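Local structure of nitrite oxidoreductase subunit C (7B04) at residues C[52-57]-C[101-106]; C[132-137]-C[165-170]; C[170-175]-C[230-235]. The protein binds heme b and calcium ions as one subunit of the nitrite oxidoreductase complex and probably takes part in electron transfer. All coordinates share one frame; numbering follows the deposited sequence.

How the contacts relate
From the N terminus, contact 1 comes first: the end of strand 97-104 comes back to lie beside strand 49-53 and the turn after it, closing a loop that holds helix 64-71. Contact 2 then pairs strand 133-139 with strand 162-168 beside the heme, closing a 27-residue connection without helix, which carries the axial heme ligand Met155. Contact 3 follows, bringing helix 169-175 against the start of strand 233-238 across a long, mostly irregular excursion. The three are in series, none nested or crossed. Contacts 2 and 3 share Asp170 and touch directly, since strands 162-168 and 233-238 are neighbours. Contact 1 lies about 21 Å, centre to centre, from contact 2, away from heme and calcium.

Contact 1. Residues C[52-57]-C[101-106]; sequences KYMQID and KAIHDG
Lys52 and Tyr53, closing strand 49-53, pair in parallel with Ile103 and His104, closing strand 97-104. Three backbone hydrogen bonds carry the pairing. Lys52 brackets Ile103: its N donates to Ala102 O (3.2 Å), and its O accepts from His104 N (3.2 Å). Met54 N then donates to His104 O at 3.3 Å.

A side chain supplies the fourth bond. Asp105 OD1 accepts the backbone N-H of Ile56 at 2.9 Å, almost straight at 176°, with the nitrogen on the syn side of the carboxylate but clearly out of its plane.

Apolar contacts gather on the face bearing Ile103, whose two branches take different partners. With CG1 lodged between backbone N and carbonyl carbon (chi1 57°), CD1 reaches Ile56 CD1 at 3.6 Å. The CG2 branch instead meets Met54 CE, also at 3.6 Å, which a bend at the end of the methionine chain brings close. Helix 64-71 packs on these residues through Leu67, Ala70 and Phe71.

On the face bearing Tyr53 and His104 two rings meet obliquely. The two side chains cross at about a right angle, their ring planes 54° apart, and Tyr53 CD1 lies 3.8 Å from His104 CE1. Tyr53 CA sits over one face of the imidazole, while Asp105 O lies at the phenol edge, near CE1. Imidazole NE2 is hydrogen-bonded to Glu317 O; Gly106 N approaches ND1 in the ring plane and makes a weak bond to it.

The chemistry implies that regular pairing gives way after His104 to the Asp105 carboxylate, which goes on gripping the departing chain at Ile56. For the imidazole, donation through NE2, with a weak acceptance at ND1, would suit a neutral ring.

Contact 2. Residues C[132-137]-C[165-170]; sequences DGAALM and WHWKAD. With CA (calcium ion), chain B; HEM (protoporphyrin IX containing Fe), chain D.
The heme pocket is lined here by Ala135 and His166, a non-hydrogen-bonded antiparallel pair whose side chains share one face of the sheet. Ala135 CB packs on the heme methyl CMD at 3.7 Å. The same methyl lies over one face of the His166 ring, toward its rim, while Lys168 CG covers the centre of the other face; the imidazole is thus held between heme and lysine. With CG anti to the backbone N (chi1 -171°), His166 sets CE1 beside the propionate carbon CGD and points its CD2 edge, in plane, at Ala134 O. Further along, Met137 CB touches the heme vinyl carbon CBC.

Residues 133-137 and 165-168 of strands 133-139 and 162-168 run antiparallel, their axes 168° apart, within the ethylbenzene dehydrogenase-type heme-binding domain. The hydrogen-bonded pairs are Ala134 with Trp167 and Leu136 with Trp165. Trp167 N donates to Ala134 O at 2.7 Å, and Trp165 N to Leu136 O at 2.8 Å.

On the face bearing Ala134, the indole of Trp167 presents its edge to the strand, with CE3 3.4 Å from Ala134 N and in plane with it. Just past Lys168, Ala169 N donates to Asp132 O at 3.1 Å. The Asp132 carboxylate turns away to chelate a calcium ion through OD1 (2.3 Å) and OD2 (2.6 Å), in a site shared with Asp117, Thr119, Asn121 and Asn295.

Contact 3. Residues C[170-175]-C[230-235]; sequences DWEADL and GRAVED. With CA (calcium ion), chain E.
Helix 169-175 lies here against the backbone that leads into strand 233-238, a van der Waals contact carried by Trp171 and Leu175 on one side and by residues 230-234 on the other. Trp171 contributes most. Its CG stands anti to the carbonyl carbon (chi1 -75°), which lays the six-membered half of the indole along the incoming chain: CE3 comes 3.6 Å from Arg231 O, Ala232 C lies at the ring edge, and CH2 reaches Glu234 CB at 3.6 Å. The indole and the Glu234 side chain meet at a slant, ring and carboxylate planes 57° apart.

One turn later Leu175 divides its methyls. CD2 rests on the peptide between Gly230 and Arg231, 3.4 Å from Arg231 N, and CD1 meets Ala232 CB at 4.0 Å. Glu172, bent at chi2 (-77°), brings its OE2 beside the same alanine methyl, so two helix side chains meet this one methyl.

The polar ends find partners outside the interface. Glu234 carries its carboxylate past the indole to Ser246, bonded through OE1, while OE2 makes salt bridges to Lys168 of the same chain and to Arg209 of the neighbouring subunit B. Arg231 turns from the helix to give its NE to Val252 O. Asp235, also directed away, binds a calcium ion through OD2 at 2.5 Å, a site shared with Gln247, His249, Asp251 and Asp278.

Lys168, just before the helix, adds a cation-pi contact to Trp171. Backbone bonds join Ala232 to Lys168 and Glu234 to His166, so strand 233-238 lies alongside strand 162-168, while the helix into which strand 162-168 runs packs against the entrance to strand 233-238.

Contact 1. Residues C[52-57]-C[101-106]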
loop_
_atom_site.group_PDB
_atom_site.type_symbol
_atom_site.label_atom_id
_atom_site.label_comp_id
_atom_site.label_asym_id
_atom_site.label_seq_id
_atom_site.Cartn_x
_atom_site.Cartn_y
_atom_site.Cartn_z
ATOM N N LYS C 52 -20.381 43.582 48.953
ATOM C CA LYS C 52 -19.967 44.776 49.675
ATOM C C LYS C 52 -19.582 45.881 48.702
ATOM O O LYS C 52 -18.848 45.643 47.738
ATOM C CB LYS C 52 -18.799 44.451 50.605
ATOM C CG LYS C 52 -18.387 45.606 51.493
ATOM C CD LYS C 52 -17.355 45.168 52.514
ATOM C CE LYS C 52 -16.799 46.356 53.278
ATOM N NZ LYS C 52 -17.838 47.006 54.122
ATOM N N TYR C 53 -20.082 47.089 48.950
ATOM C CA TYR C 53 -19.720 48.232 48.124
ATOM C C TYR C 53 -18.358 48.786 48.535
ATOM O O TYR C 53 -18.140 49.117 49.705
ATOM C CB TYR C 53 -20.777 49.326 48.229
ATOM C CG TYR C 53 -20.317 50.608 47.590
ATOM C CD1 TYR C 53 -20.270 50.734 46.210
ATOM C CD2 TYR C 53 -19.893 51.677 48.365
ATOM C CE1 TYR C 53 -19.833 51.899 45.618
ATOM C CE2 TYR C 53 -19.452 52.844 47.782
ATOM C CZ TYR C 53 -19.426 52.950 46.409
ATOM O OH TYR C 53 -18.988 54.111 45.822
ATOM N N MET C 54 -17.445 48.885 47.569
ATOM C CA MET C 54 -16.094 49.381 47.831
ATOM C C MET C 54 -15.479 49.825 46.508
ATOM O O MET C 54 -15.369 49.011 45.589
ATOM C CB MET C 54 -15.236 48.323 48.524
ATOM C CG MET C 54 -15.028 47.034 47.747
ATOM S SD MET C 54 -13.869 45.921 48.555
ATOM C CE MET C 54 -14.870 45.338 49.917
ATOM N N GLN C 55 -15.217 51.126 46.355
ATOM C CA GLN C 55 -14.419 51.587 45.219
ATOM C C GLN C 55 -13.237 50.641 44.990
ATOM O O GLN C 55 -12.376 50.478 45.860
ATOM C CB GLN C 55 -13.977 53.050 45.398
ATOM C CG GLN C 55 -12.709 53.314 46.195
ATOM C CD GLN C 55 -12.064 54.641 45.833
ATOM O OE1 GLN C 55 -12.571 55.385 44.992
ATOM N NE2 GLN C 55 -10.937 54.941 46.465
ATOM N N ILE C 56 -13.243 49.933 43.866
ATOM C CA ILE C 56 -12.187 48.986 43.523
ATOM C C ILE C 56 -11.264 49.649 42.508
ATOM O O ILE C 56 -11.650 49.873 41.355
ATOM C CB ILE C 56 -12.761 47.669 42.988
ATOM C CG1 ILE C 56 -13.696 47.053 44.028
ATOM C CG2 ILE C 56 -11.641 46.694 42.668
ATOM C CD1 ILE C 56 -14.834 46.273 43.447
ATOM N N ASP C 57 -10.030 49.925 42.921
ATOM C CA ASP C 57 -9.026 50.491 42.030
ATOM C C ASP C 57 -8.225 49.337 41.447
ATOM O O ASP C 57 -7.588 48.578 42.186
ATOM C CB ASP C 57 -8.107 51.466 42.767
ATOM C CG ASP C 57 -8.802 52.763 43.145
ATOM O OD1 ASP C 57 -9.782 53.140 42.469
ATOM O OD2 ASP C 57 -8.357 53.412 44.117
ATOM N N LYS C 101 -17.026 35.046 47.575
ATOM C CA LYS C 101 -17.118 36.434 47.995
ATOM C C LYS C 101 -17.514 37.300 46.806
ATOM O O LYS C 101 -17.375 36.898 45.648
ATOM C CB LYS C 101 -15.791 36.939 48.578
ATOM C CG LYS C 101 -15.404 36.320 49.907
ATOM C CD LYS C 101 -14.133 36.954 50.448
ATOM C CE LYS C 101 -13.733 36.349 51.781
ATOM N NZ LYS C 101 -12.486 36.962 52.313
ATOM N N ALA C 102 -18.010 38.502 47.097
ATOM C CA ALA C 102 -18.466 39.389 46.036
ATOM C C ALA C 102 -18.390 40.839 46.490
ATOM O O ALA C 102 -18.689 41.160 47.644
ATOM C CB ALA C 102 -19.893 39.052 45.595
ATOM N N ILE C 103 -18.000 41.708 45.554
ATOM C CA ILE C 103 -17.811 43.137 45.776
ATOM C C ILE C 103 -18.247 43.847 44.501
ATOM O O ILE C 103 -18.267 43.258 43.418
ATOM C CB ILE C 103 -16.348 43.487 46.119
ATOM C CG1 ILE C 103 -15.424 42.998 45.003
ATOM C CG2 ILE C 103 -15.938 42.876 47.451
ATOM C CD1 ILE C 103 -13.965 43.256 45.258
ATOM N N HIS C 104 -18.604 45.125 44.625
ATOM C CA HIS C 104 -18.976 45.868 43.426
ATOM C C HIS C 104 -18.619 47.343 43.556
ATOM O O HIS C 104 -18.497 47.892 44.655
ATOM C CB HIS C 104 -20.460 45.672 43.066
ATOM C CG HIS C 104 -21.418 46.479 43.885
ATOM N ND1 HIS C 104 -21.654 47.818 43.656
ATOM C CD2 HIS C 104 -22.245 46.122 44.896
ATOM C CE1 HIS C 104 -22.562 48.256 44.510
ATOM N NE2 HIS C 104 -22.937 47.246 45.273
ATOM N N ASP C 105 -18.470 47.973 42.388
ATOM C CA ASP C 105 -18.059 49.361 42.235
ATOM C C ASP C 105 -19.221 50.329 42.179
ATOM O O ASP C 105 -19.052 51.511 42.501
ATOM C CB ASP C 105 -17.366 49.526 40.871
ATOM C CG ASP C 105 -15.873 49.674 40.950
ATOM O OD1 ASP C 105 -15.368 50.307 41.895
ATOM O OD2 ASP C 105 -15.204 49.175 40.018
ATOM N N GLY C 106 -20.395 49.845 41.818
ATOM C CA GLY C 106 -21.445 50.695 41.318
ATOM C C GLY C 106 -21.422 50.705 39.810
ATOM O O GLY C 106 -22.376 51.174 39.177
#

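Contact 2. Residues C[132-137]-C[165-170]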
loop_
_atom_site.group_PDB
_atom_site.type_symbol
_atom_site.label_atom_id
_atom_site.label_comp_id
_atom_site.label_asym_id
_atom_site.label_seq_id
_atom_site.Cartn_x
_atom_site.Cartn_y
_atom_site.Cartn_z
ATOM N N ASP C 132 -10.234 21.701 34.335
ATOM C CA ASP C 132 -10.858 22.183 35.562
ATOM C C ASP C 132 -11.680 23.421 35.255
ATOM O O ASP C 132 -11.260 24.281 34.483
ATOM C CB ASP C 132 -9.828 22.503 36.628
ATOM C CG ASP C 132 -9.281 21.263 37.284
ATOM O OD1 ASP C 132 -8.091 20.980 37.083
ATOM O OD2 ASP C 132 -10.046 20.562 37.979
ATOM N N GLY C 133 -12.864 23.496 35.845
ATOM C CA GLY C 133 -13.755 24.605 35.572
ATOM C C GLY C 133 -14.610 24.960 36.770
ATOM O O GLY C 133 -14.764 24.179 37.718
ATOM N N ALA C 134 -15.141 26.178 36.728
ATOM C CA ALA C 134 -16.079 26.664 37.725
ATOM C C ALA C 134 -17.120 27.529 37.033
ATOM O O ALA C 134 -16.851 28.143 35.996
ATOM C CB ALA C 134 -15.373 27.462 38.818
ATOM N N ALA C 135 -18.319 27.568 37.608
ATOM C CA ALA C 135 -19.392 28.323 36.983
ATOM C C ALA C 135 -20.353 28.868 38.026
ATOM O O ALA C 135 -20.600 28.244 39.062
ATOM C CB ALA C 135 -20.167 27.478 35.969
ATOM N N LEU C 136 -20.893 30.045 37.728
ATOM C CA LEU C 136 -21.952 30.665 38.505
ATOM C C LEU C 136 -23.153 30.883 37.600
ATOM O O LEU C 136 -23.009 31.061 36.386
ATOM C CB LEU C 136 -21.502 31.999 39.102
ATOM C CG LEU C 136 -20.310 31.942 40.054
ATOM C CD1 LEU C 136 -19.835 33.344 40.393
ATOM C CD2 LEU C 136 -20.671 31.173 41.316
ATOM N N MET C 137 -24.343 30.853 38.188
ATOM C CA MET C 137 -25.561 30.997 37.410
ATOM C C MET C 137 -26.540 31.866 38.176
ATOM O O MET C 137 -26.596 31.840 39.408
ATOM C CB MET C 137 -26.189 29.651 37.037
ATOM C CG MET C 137 -26.961 28.932 38.106
ATOM S SD MET C 137 -27.666 27.451 37.360
ATOM C CE MET C 137 -28.894 27.011 38.573
ATOM N N TRP C 165 -22.212 31.734 33.797
ATOM C CA TRP C 165 -20.841 32.206 33.623
ATOM C C TRP C 165 -19.920 31.011 33.825
ATOM O O TRP C 165 -19.739 30.559 34.958
ATOM C CB TRP C 165 -20.494 33.311 34.619
ATOM C CG TRP C 165 -21.331 34.541 34.532
ATOM C CD1 TRP C 165 -22.220 34.869 33.551
ATOM C CD2 TRP C 165 -21.352 35.620 35.471
ATOM N NE1 TRP C 165 -22.796 36.087 33.824
ATOM C CE2 TRP C 165 -22.279 36.569 34.997
ATOM C CE3 TRP C 165 -20.677 35.877 36.669
ATOM C CZ2 TRP C 165 -22.548 37.754 35.680
ATOM C CZ3 TRP C 165 -20.945 37.052 37.343
ATOM C CH2 TRP C 165 -21.872 37.976 36.848
ATOM N N HIS C 166 -19.326 30.507 32.749
ATOM C CA HIS C 166 -18.499 29.305 32.820
ATOM C C HIS C 166 -17.031 29.689 32.691
ATOM O O HIS C 166 -16.587 30.115 31.619
ATOM C CB HIS C 166 -18.888 28.297 31.741
ATOM C CG HIS C 166 -18.223 26.966 31.901
ATOM N ND1 HIS C 166 -18.217 26.011 30.907
ATOM C CD2 HIS C 166 -17.540 26.432 32.940
ATOM C CE1 HIS C 166 -17.558 24.945 31.329
ATOM N NE2 HIS C 166 -17.137 25.175 32.559
ATOM N N TRP C 167 -16.277 29.526 33.776
ATOM C CA TRP C 167 -14.835 29.709 33.740
ATOM C C TRP C 167 -14.163 28.417 33.298
ATOM O O TRP C 167 -14.517 27.328 33.760
ATOM C CB TRP C 167 -14.295 30.130 35.107
ATOM C CG TRP C 167 -12.798 30.125 35.152
ATOM C CD1 TRP C 167 -11.960 31.068 34.631
ATOM C CD2 TRP C 167 -11.959 29.115 35.725
ATOM N NE1 TRP C 167 -10.652 30.714 34.856
ATOM C CE2 TRP C 167 -10.625 29.517 35.524
ATOM C CE3 TRP C 167 -12.206 27.913 36.394
ATOM C CZ2 TRP C 167 -9.542 28.761 35.967
ATOM C CZ3 TRP C 167 -11.129 27.164 36.834
ATOM C CH2 TRP C 167 -9.814 27.592 36.619
ATOM N N LYS C 168 -13.186 28.542 32.404
ATOM C CA LYS C 168 -12.453 27.401 31.878
ATOM C C LYS C 168 -10.962 27.609 32.100
ATOM O O LYS C 168 -10.412 28.648 31.719
ATOM C CB LYS C 168 -12.755 27.197 30.391
ATOM C CG LYS C 168 -14.209 26.864 30.102
ATOM C CD LYS C 168 -14.446 26.633 28.621
ATOM C CE LYS C 168 -15.895 26.275 28.343
ATOM N NZ LYS C 168 -16.811 27.421 28.601
ATOM N N ALA C 169 -10.313 26.618 32.716
ATOM C CA ALA C 169 -8.887 26.731 33.003
ATOM C C ALA C 169 -8.060 26.732 31.725
ATOM O O ALA C 169 -7.050 27.439 31.635
ATOM C CB ALA C 169 -8.441 25.600 33.928
ATOM N N ASP C 170 -8.463 25.938 30.729
ATOM C CA ASP C 170 -7.722 25.908 29.473
ATOM C C ASP C 170 -7.791 27.246 28.750
ATOM O O ASP C 170 -6.838 27.628 28.061
ATOM C CB ASP C 170 -8.241 24.783 28.577
ATOM C CG ASP C 170 -9.726 24.896 28.290
ATOM O OD1 ASP C 170 -10.382 25.792 28.860
ATOM O OD2 ASP C 170 -10.238 24.082 27.493
HETATM CA CA CA B . -7.830 19.517 38.821
HETATM C CHA HEM D . -23.724 21.383 31.674
HETATM C CHB HEM D . -26.928 18.759 34.242
HETATM C CHC HEM D . -26.637 22.129 37.733
HETATM C CHD HEM D . -23.556 24.856 35.087
HETATM C C1A HEM D . -24.675 20.438 32.017
HETATM C C2A HEM D . -25.259 19.457 31.126
HETATM C C3A HEM D . -26.137 18.723 31.831
HETATM C C4A HEM D . -26.159 19.223 33.191
HETATM C CMA HEM D . -26.997 17.549 31.311
HETATM C CAA HEM D . -24.870 19.300 29.638
HETATM C CBA HEM D . -26.045 19.621 28.724
HETATM C CGA HEM D . -26.016 21.081 28.374
HETATM O O1A HEM D . -27.110 21.692 28.262
HETATM O O2A HEM D . -24.895 21.629 28.223
HETATM C C1B HEM D . -27.089 19.405 35.453
HETATM C C2B HEM D . -27.779 18.900 36.623
HETATM C C3B HEM D . -27.706 19.837 37.593
HETATM C C4B HEM D . -26.950 20.959 37.063
HETATM C CMB HEM D . -28.472 17.520 36.656
HETATM C CAB HEM D . -28.258 19.817 39.043
HETATM C CBB HEM D . -28.758 18.737 39.655
HETATM C C1C HEM D . -25.743 23.114 37.347
HETATM C C2C HEM D . -25.268 24.201 38.185
HETATM C C3C HEM D . -24.419 24.945 37.469
HETATM C C4C HEM D . -24.328 24.378 36.136
HETATM C CMC HEM D . -25.662 24.442 39.660
HETATM C CAC HEM D . -23.674 26.204 37.970
HETATM C CBC HEM D . -23.714 27.353 37.292
HETATM C C1D HEM D . -23.258 24.099 33.968
HETATM C C2D HEM D . -22.178 24.327 33.022
HETATM C C3D HEM D . -22.226 23.374 32.092
HETATM C C4D HEM D . -23.339 22.495 32.399
HETATM C CMD HEM D . -21.143 25.471 33.064
HETATM C CAD HEM D . -21.257 23.248 30.897
HETATM C CBD HEM D . -20.168 22.224 31.190
HETATM C CGD HEM D . -19.115 22.283 30.113
HETATM O O1D HEM D . -18.084 21.577 30.242
HETATM O O2D HEM D . -19.293 23.043 29.127
HETATM N NA HEM D . -25.255 20.264 33.257
HETATM N NB HEM D . -26.601 20.655 35.762
HETATM N NC HEM D . -25.153 23.252 36.096
HETATM N ND HEM D . -23.947 22.962 33.554
HETATM FE FE HEM D . -25.461 21.756 34.524
#

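Contact 3. Residues C[170-175]-C[230-235]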
loop_
_atom_site.group_PDB
_atom_site.type_symbol
_atom_site.label_atom_id
_atom_site.label_comp_id
_atom_site.label_asym_id
_atom_site.label_seq_id
_atom_site.Cartn_x
_atom_site.Cartn_y
_atom_site.Cartn_z
ATOM N N ASP C 170 -8.463 25.938 30.729
ATOM C CA ASP C 170 -7.722 25.908 29.473
ATOM C C ASP C 170 -7.791 27.246 28.750
ATOM O O ASP C 170 -6.838 27.628 28.061
ATOM C CB ASP C 170 -8.241 24.783 28.577
ATOM C CG ASP C 170 -9.726 24.896 28.290
ATOM O OD1 ASP C 170 -10.382 25.792 28.860
ATOM O OD2 ASP C 170 -10.238 24.082 27.493
ATOM N N TRP C 171 -8.904 27.970 28.889
ATOM C CA TRP C 171 -9.002 29.295 28.289
ATOM C C TRP C 171 -7.993 30.259 28.899
ATOM O O TRP C 171 -7.508 31.165 28.213
ATOM C CB TRP C 171 -10.425 29.838 28.427
ATOM C CG TRP C 171 -11.394 29.186 27.484
ATOM C CD1 TRP C 171 -11.205 28.028 26.786
ATOM C CD2 TRP C 171 -12.696 29.664 27.123
ATOM N NE1 TRP C 171 -12.311 27.750 26.022
ATOM C CE2 TRP C 171 -13.240 28.739 26.208
ATOM C CE3 TRP C 171 -13.455 30.780 27.485
ATOM C CZ2 TRP C 171 -14.507 28.896 25.653
ATOM C CZ3 TRP C 171 -14.714 30.934 26.932
ATOM C CH2 TRP C 171 -15.227 29.997 26.026
ATOM N N GLU C 172 -7.667 30.084 30.182
ATOM C CA GLU C 172 -6.604 30.883 30.782
ATOM C C GLU C 172 -5.271 30.603 30.101
ATOM O O GLU C 172 -4.510 31.530 29.800
ATOM C CB GLU C 172 -6.502 30.585 32.279
ATOM C CG GLU C 172 -7.653 31.101 33.128
ATOM C CD GLU C 172 -7.568 32.591 33.397
ATOM O OE1 GLU C 172 -6.460 33.157 33.295
ATOM O OE2 GLU C 172 -8.609 33.190 33.731
ATOM N N ALA C 173 -4.975 29.325 29.849
ATOM C CA ALA C 173 -3.754 28.970 29.134
ATOM C C ALA C 173 -3.789 29.434 27.684
ATOM O O ALA C 173 -2.747 29.796 27.126
ATOM C CB ALA C 173 -3.527 27.461 29.202
ATOM N N ASP C 174 -4.969 29.429 27.056
ATOM C CA ASP C 174 -5.071 29.903 25.680
ATOM C C ASP C 174 -4.750 31.387 25.573
ATOM O O ASP C 174 -4.203 31.831 24.557
ATOM C CB ASP C 174 -6.467 29.618 25.127
ATOM C CG ASP C 174 -6.725 28.137 24.930
ATOM O OD1 ASP C 174 -5.753 27.388 24.693
ATOM O OD2 ASP C 174 -7.900 27.719 25.010
ATOM N N LEU C 175 -5.078 32.166 26.606
ATOM C CA LEU C 175 -4.783 33.593 26.590
ATOM C C LEU C 175 -3.288 33.867 26.505
ATOM O O LEU C 175 -2.888 34.926 26.009
ATOM C CB LEU C 175 -5.370 34.270 27.832
ATOM C CG LEU C 175 -6.896 34.374 27.903
ATOM C CD1 LEU C 175 -7.330 34.915 29.256
ATOM C CD2 LEU C 175 -7.432 35.244 26.778
ATOM N N GLY C 230 -10.161 35.230 23.252
ATOM C CA GLY C 230 -9.628 36.399 23.928
ATOM C C GLY C 230 -10.304 36.592 25.261
ATOM O O GLY C 230 -10.441 37.726 25.735
ATOM N N ARG C 231 -10.725 35.495 25.884
ATOM C CA ARG C 231 -11.572 35.541 27.059
ATOM C C ARG C 231 -11.334 34.279 27.877
ATOM O O ARG C 231 -10.896 33.254 27.351
ATOM C CB ARG C 231 -13.025 35.679 26.583
ATOM C CG ARG C 231 -14.125 35.515 27.580
ATOM C CD ARG C 231 -15.413 36.035 26.959
ATOM N NE ARG C 231 -15.648 37.430 27.310
ATOM C CZ ARG C 231 -15.488 38.452 26.476
ATOM N NH1 ARG C 231 -15.066 38.245 25.235
ATOM N NH2 ARG C 231 -15.729 39.689 26.893
ATOM N N ALA C 232 -11.622 34.362 29.179
ATOM C CA ALA C 232 -11.443 33.222 30.069
ATOM C C ALA C 232 -12.742 32.645 30.614
ATOM O O ALA C 232 -12.725 31.533 31.154
ATOM C CB ALA C 232 -10.540 33.608 31.247
ATOM N N VAL C 233 -13.859 33.354 30.487
ATOM C CA VAL C 233 -15.145 32.900 31.002
ATOM C C VAL C 233 -16.165 33.045 29.885
ATOM O O VAL C 233 -16.238 34.097 29.243
ATOM C CB VAL C 233 -15.585 33.697 32.246
ATOM C CG1 VAL C 233 -16.919 33.186 32.768
ATOM C CG2 VAL C 233 -14.521 33.612 33.336
ATOM N N GLU C 234 -16.989 32.023 29.692
ATOM C CA GLU C 234 -17.988 32.057 28.635
ATOM C C GLU C 234 -19.321 32.516 29.210
ATOM O O GLU C 234 -19.748 32.038 30.265
ATOM C CB GLU C 234 -18.135 30.682 27.979
ATOM C CG GLU C 234 -19.121 30.646 26.817
ATOM C CD GLU C 234 -19.320 29.247 26.259
ATOM O OE1 GLU C 234 -19.623 29.123 25.053
ATOM O OE2 GLU C 234 -19.172 28.272 27.023
ATOM N N ASP C 235 -19.957 33.461 28.524
ATOM C CA ASP C 235 -21.255 33.984 28.920
ATOM C C ASP C 235 -22.314 33.230 28.130
ATOM O O ASP C 235 -22.321 33.278 26.897
ATOM C CB ASP C 235 -21.326 35.487 28.657
ATOM C CG ASP C 235 -22.558 36.128 29.252
ATOM O OD1 ASP C 235 -22.723 36.071 30.487
ATOM O OD2 ASP C 235 -23.345 36.722 28.488
HETATM CA CA CA E . -24.081 38.725 27.166
#